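Local atomic coordinates of spike glycoprotein (Bat coronavirus HKU9, PDB entry 5GYQ), a protein that probably attaches the virion to the host cell by binding a receptor, here represented by its putative receptor-binding domain from the S1 subunit. Residues Arg24-Val36 with Lys157-Ala169. Residues are numbered along the deposited sequence; the frame is centred on the assembly and turned at random.
Sequences RYMLYDCVFDFTV and KPAAGSKLVCPVA
V165 packs beside C30 and F32 on one face of the parallel pair formed by strands 30-32 and 165-167. Three backbone bonds make the seam: C30 N to L164 O, bent at 138°; C166 N to C30 O (3.0 Å), nearly collinear with that carbonyl; and F32 N to C166 O at 2.9 Å, with an N-H...O angle of 166°. With CG1 anti to its backbone N (chi1 -178°), V165 lays that methyl against F32 CB (3.9 Å) and C30 SG, while CG2 presses on L27 O at 3.3 Å. Further along, P167 CB meets the F34 ring at CD1 (3.7 Å).

The ends are looser. At one, the aliphatic part of K163, poorly ordered, crosses the D29 carboxylate without a salt bridge; D29 OD2 is hydrogen-bonded to Q3 instead, and a water links D29 N to K163 O. At the other, V168 N reaches F32 O only weakly, yet V168 still packs, CG1 on V31 CG1 (3.6 Å) and CG2 on D33 OD2 (3.3 Å); a second water joins F34 N to V168 O.

Strand 30-32 is the middle of a small parallel sheet, with strand 4-5 along its other edge. Disulfides join C30 to C6 and C166 to C60, and F32 packs on L66 of strand 63-71 in the antiparallel core sheet.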
loop_
_atom_site.group_PDB
_atom_site.type_symbol
_atom_site.label_atom_id
_atom_site.label_comp_id
_atom_site.label_asym_id
_atom_site.label_seq_id
_atom_site.Cartn_x
_atom_site.Cartn_y
_atom_site.Cartn_z
ATOM N N ARG A 24 2.738 -3.738 6.230
ATOM C CA ARG A 24 3.122 -4.640 5.151
ATOM C C ARG A 24 2.631 -6.060 5.399
ATOM O O ARG A 24 2.689 -6.559 6.520
ATOM C CB ARG A 24 4.644 -4.637 4.972
ATOM C CG ARG A 24 5.181 -5.756 4.085
ATOM C CD ARG A 24 6.566 -5.417 3.562
ATOM N NE ARG A 24 6.521 -4.292 2.631
ATOM C CZ ARG A 24 7.591 -3.736 2.071
ATOM N NH1 ARG A 24 8.805 -4.195 2.345
ATOM N NH2 ARG A 24 7.445 -2.716 1.236
ATOM N N TYR A 25 2.140 -6.698 4.344
ATOM C CA TYR A 25 1.753 -8.102 4.398
ATOM C C TYR A 25 2.433 -8.854 3.262
ATOM O O TYR A 25 2.300 -8.487 2.094
ATOM C CB TYR A 25 0.233 -8.255 4.317
ATOM C CG TYR A 25 -0.502 -7.476 5.385
ATOM C CD1 TYR A 25 -0.808 -8.057 6.608
ATOM C CD2 TYR A 25 -0.877 -6.153 5.175
ATOM C CE1 TYR A 25 -1.472 -7.344 7.592
ATOM C CE2 TYR A 25 -1.538 -5.435 6.149
ATOM C CZ TYR A 25 -1.835 -6.033 7.355
ATOM O OH TYR A 25 -2.495 -5.315 8.325
ATOM N N MET A 26 3.176 -9.898 3.607
ATOM C CA MET A 26 3.912 -10.656 2.607
ATOM C C MET A 26 3.198 -11.956 2.247
ATOM O O MET A 26 2.859 -12.756 3.116
ATOM C CB MET A 26 5.330 -10.939 3.100
ATOM C CG MET A 26 6.190 -9.690 3.227
ATOM S SD MET A 26 7.823 -10.020 3.916
ATOM C CE MET A 26 8.624 -8.437 3.663
ATOM N N LEU A 27 2.969 -12.139 0.951
ATOM C CA LEU A 27 2.321 -13.325 0.406
ATOM C C LEU A 27 3.323 -14.162 -0.377
ATOM O O LEU A 27 3.935 -13.681 -1.342
ATOM C CB LEU A 27 1.153 -12.941 -0.502
ATOM C CG LEU A 27 0.215 -11.835 -0.020
ATOM C CD1 LEU A 27 -0.872 -11.584 -1.053
ATOM C CD2 LEU A 27 -0.390 -12.191 1.325
ATOM N N TYR A 28 3.471 -15.416 0.038
ATOM C CA TYR A 28 4.454 -16.321 -0.542
ATOM C C TYR A 28 3.975 -17.771 -0.480
ATOM O O TYR A 28 3.464 -18.211 0.551
ATOM C CB TYR A 28 5.795 -16.176 0.184
ATOM C CG TYR A 28 6.881 -17.086 -0.335
ATOM C CD1 TYR A 28 7.163 -18.292 0.294
ATOM C CD2 TYR A 28 7.624 -16.741 -1.455
ATOM C CE1 TYR A 28 8.155 -19.128 -0.180
ATOM C CE2 TYR A 28 8.619 -17.572 -1.936
ATOM C CZ TYR A 28 8.879 -18.764 -1.295
ATOM O OH TYR A 28 9.867 -19.598 -1.767
ATOM N N ASP A 29 4.142 -18.496 -1.586
ATOM C CA ASP A 29 3.799 -19.919 -1.670
ATOM C C ASP A 29 2.365 -20.188 -1.215
ATOM O O ASP A 29 2.140 -20.923 -0.253
ATOM C CB ASP A 29 4.786 -20.748 -0.838
ATOM C CG ASP A 29 4.687 -22.243 -1.113
ATOM O OD1 ASP A 29 5.193 -23.032 -0.284
ATOM O OD2 ASP A 29 4.109 -22.633 -2.150
ATOM N N CYS A 30 1.399 -19.589 -1.907
ATOM C CA CYS A 30 0.007 -19.684 -1.481
ATOM C C CYS A 30 -1.012 -19.305 -2.555
ATOM O O CYS A 30 -0.674 -18.749 -3.608
ATOM C CB CYS A 30 -0.223 -18.797 -0.254
ATOM S SG CYS A 30 -0.121 -17.021 -0.608
ATOM N N VAL A 31 -2.270 -19.617 -2.262
ATOM C CA VAL A 31 -3.394 -19.188 -3.079
ATOM C C VAL A 31 -4.008 -17.944 -2.444
ATOM O O VAL A 31 -4.294 -17.927 -1.248
ATOM C CB VAL A 31 -4.458 -20.294 -3.216
ATOM C CG1 VAL A 31 -5.553 -19.860 -4.169
ATOM C CG2 VAL A 31 -3.820 -21.585 -3.698
ATOM N N PHE A 32 -4.201 -16.906 -3.249
ATOM C CA PHE A 32 -4.654 -15.617 -2.748
ATOM C C PHE A 32 -5.826 -15.084 -3.563
ATOM O O PHE A 32 -5.820 -15.152 -4.789
ATOM C CB PHE A 32 -3.496 -14.614 -2.758
ATOM C CG PHE A 32 -3.878 -13.237 -2.295
ATOM C CD1 PHE A 32 -3.822 -12.158 -3.163
ATOM C CD2 PHE A 32 -4.289 -13.021 -0.991
ATOM C CE1 PHE A 32 -4.170 -10.889 -2.738
ATOM C CE2 PHE A 32 -4.641 -11.753 -0.561
ATOM C CZ PHE A 32 -4.581 -10.688 -1.436
ATOM N N ASP A 33 -6.833 -14.561 -2.875
ATOM C CA ASP A 33 -7.989 -13.978 -3.545
ATOM C C ASP A 33 -7.742 -12.504 -3.846
ATOM O O ASP A 33 -7.988 -11.639 -3.007
ATOM C CB ASP A 33 -9.250 -14.152 -2.694
ATOM C CG ASP A 33 -10.510 -13.703 -3.417
ATOM O OD1 ASP A 33 -11.552 -13.534 -2.749
ATOM O OD2 ASP A 33 -10.460 -13.516 -4.653
ATOM N N PHE A 34 -7.260 -12.229 -5.055
ATOM C CA PHE A 34 -6.882 -10.877 -5.459
ATOM C C PHE A 34 -8.053 -9.901 -5.488
ATOM O O PHE A 34 -7.858 -8.689 -5.421
ATOM C CB PHE A 34 -6.217 -10.905 -6.836
ATOM C CG PHE A 34 -4.753 -11.230 -6.799
ATOM C CD1 PHE A 34 -4.322 -12.541 -6.686
ATOM C CD2 PHE A 34 -3.806 -10.222 -6.885
ATOM C CE1 PHE A 34 -2.973 -12.842 -6.653
ATOM C CE2 PHE A 34 -2.458 -10.515 -6.854
ATOM C CZ PHE A 34 -2.040 -11.831 -6.738
ATOM N N THR A 35 -9.265 -10.438 -5.594
ATOM C CA THR A 35 -10.475 -9.625 -5.668
ATOM C C THR A 35 -10.611 -8.688 -4.467
ATOM O O THR A 35 -11.116 -7.570 -4.591
ATOM C CB THR A 35 -11.730 -10.520 -5.757
ATOM O OG1 THR A 35 -11.600 -11.416 -6.868
ATOM C CG2 THR A 35 -12.982 -9.680 -5.935
ATOM N N VAL A 36 -10.144 -9.151 -3.312
ATOM C CA VAL A 36 -10.264 -8.402 -2.068
ATOM C C VAL A 36 -9.524 -7.068 -2.132
ATOM O O VAL A 36 -10.000 -6.058 -1.610
ATOM C CB VAL A 36 -9.732 -9.225 -0.873
ATOM C CG1 VAL A 36 -9.880 -8.446 0.426
ATOM C CG2 VAL A 36 -10.459 -10.559 -0.784
ATOM N N LYS A 157 6.558 -9.950 -7.730
ATOM C CA LYS A 157 7.798 -10.565 -8.190
ATOM C C LYS A 157 7.472 -11.625 -9.234
ATOM O O LYS A 157 6.529 -12.399 -9.065
ATOM C CB LYS A 157 8.586 -11.166 -7.023
ATOM C CG LYS A 157 9.722 -10.271 -6.533
ATOM C CD LYS A 157 10.154 -10.618 -5.113
ATOM C CE LYS A 157 10.706 -12.033 -5.008
ATOM N NZ LYS A 157 12.134 -12.117 -5.430
ATOM N N PRO A 158 8.242 -11.650 -10.331
ATOM C CA PRO A 158 7.975 -12.582 -11.431
ATOM C C PRO A 158 8.084 -14.040 -11.000
ATOM O O PRO A 158 8.890 -14.372 -10.129
ATOM C CB PRO A 158 9.057 -12.232 -12.460
ATOM C CG PRO A 158 10.133 -11.572 -11.677
ATOM C CD PRO A 158 9.433 -10.822 -10.587
ATOM N N ALA A 159 7.264 -14.893 -11.604
ATOM C CA ALA A 159 7.296 -16.318 -11.316
ATOM C C ALA A 159 8.646 -16.901 -11.713
ATOM O O ALA A 159 9.183 -16.580 -12.773
ATOM C CB ALA A 159 6.168 -17.032 -12.043
ATOM N N ALA A 160 9.197 -17.748 -10.852
ATOM C CA ALA A 160 10.497 -18.350 -11.107
ATOM C C ALA A 160 10.596 -19.727 -10.462
ATOM O O ALA A 160 11.282 -19.905 -9.456
ATOM C CB ALA A 160 11.606 -17.444 -10.602
ATOM N N GLY A 161 9.903 -20.697 -11.049
ATOM C CA GLY A 161 9.905 -22.053 -10.537
ATOM C C GLY A 161 8.638 -22.373 -9.772
ATOM O O GLY A 161 7.575 -21.816 -10.047
ATOM N N SER A 162 8.749 -23.279 -8.807
ATOM C CA SER A 162 7.611 -23.655 -7.980
ATOM C C SER A 162 7.425 -22.670 -6.832
ATOM O O SER A 162 8.142 -21.671 -6.743
ATOM C CB SER A 162 7.789 -25.077 -7.445
ATOM O OG SER A 162 9.157 -25.449 -7.443
ATOM N N LYS A 163 6.459 -22.964 -5.964
ATOM C CA LYS A 163 6.119 -22.100 -4.836
ATOM C C LYS A 163 5.783 -20.692 -5.314
ATOM O O LYS A 163 6.610 -19.780 -5.246
ATOM C CB LYS A 163 7.261 -22.068 -3.820
ATOM C CG LYS A 163 7.669 -23.444 -3.325
ATOM C CD LYS A 163 9.045 -23.414 -2.686
ATOM C CE LYS A 163 9.578 -24.819 -2.460
ATOM N NZ LYS A 163 10.990 -24.802 -1.993
ATOM N N LEU A 164 4.561 -20.530 -5.806
ATOM C CA LEU A 164 4.111 -19.258 -6.348
ATOM C C LEU A 164 2.896 -18.743 -5.589
ATOM O O LEU A 164 2.306 -19.460 -4.779
ATOM C CB LEU A 164 3.771 -19.401 -7.833
ATOM C CG LEU A 164 4.853 -19.997 -8.734
ATOM C CD1 LEU A 164 4.337 -20.145 -10.158
ATOM C CD2 LEU A 164 6.117 -19.150 -8.698
ATOM N N VAL A 165 2.535 -17.491 -5.852
ATOM C CA VAL A 165 1.283 -16.940 -5.360
ATOM C C VAL A 165 0.269 -16.936 -6.500
ATOM O O VAL A 165 0.416 -16.184 -7.465
ATOM C CB VAL A 165 1.452 -15.514 -4.811
ATOM C CG1 VAL A 165 0.124 -15.001 -4.267
ATOM C CG2 VAL A 165 2.525 -15.486 -3.736
ATOM N N CYS A 166 -0.753 -17.779 -6.395
ATOM C CA CYS A 166 -1.732 -17.903 -7.475
ATOM C C CYS A 166 -3.120 -17.412 -7.065
ATOM O O CYS A 166 -3.550 -17.632 -5.937
ATOM C CB CYS A 166 -1.806 -19.355 -7.956
ATOM S SG CYS A 166 -0.375 -19.888 -8.936
ATOM N N PRO A 167 -3.830 -16.749 -7.989
ATOM C CA PRO A 167 -5.157 -16.193 -7.698
ATOM C C PRO A 167 -6.246 -17.260 -7.604
ATOM O O PRO A 167 -6.062 -18.368 -8.107
ATOM C CB PRO A 167 -5.411 -15.269 -8.887
ATOM C CG PRO A 167 -4.645 -15.894 -10.001
ATOM C CD PRO A 167 -3.406 -16.467 -9.371
ATOM N N VAL A 168 -7.365 -16.924 -6.966
ATOM C CA VAL A 168 -8.507 -17.832 -6.912
ATOM C C VAL A 168 -9.477 -17.513 -8.045
ATOM O O VAL A 168 -9.552 -16.375 -8.512
ATOM C CB VAL A 168 -9.255 -17.763 -5.551
ATOM C CG1 VAL A 168 -8.279 -17.565 -4.407
ATOM C CG2 VAL A 168 -10.320 -16.672 -5.553
ATOM N N ALA A 169 -10.211 -18.527 -8.491
ATOM C CA ALA A 169 -11.175 -18.354 -9.568
ATOM C C ALA A 169 -12.603 -18.442 -9.042
ATOM O O ALA A 169 -13.465 -17.650 -9.427
ATOM C CB ALA A 169 -10.946 -19.391 -10.656
HETATM O O HOH W 1 5.723 -17.894 -3.766
HETATM O O HOH W 2 -8.320 -13.863 -7.373
#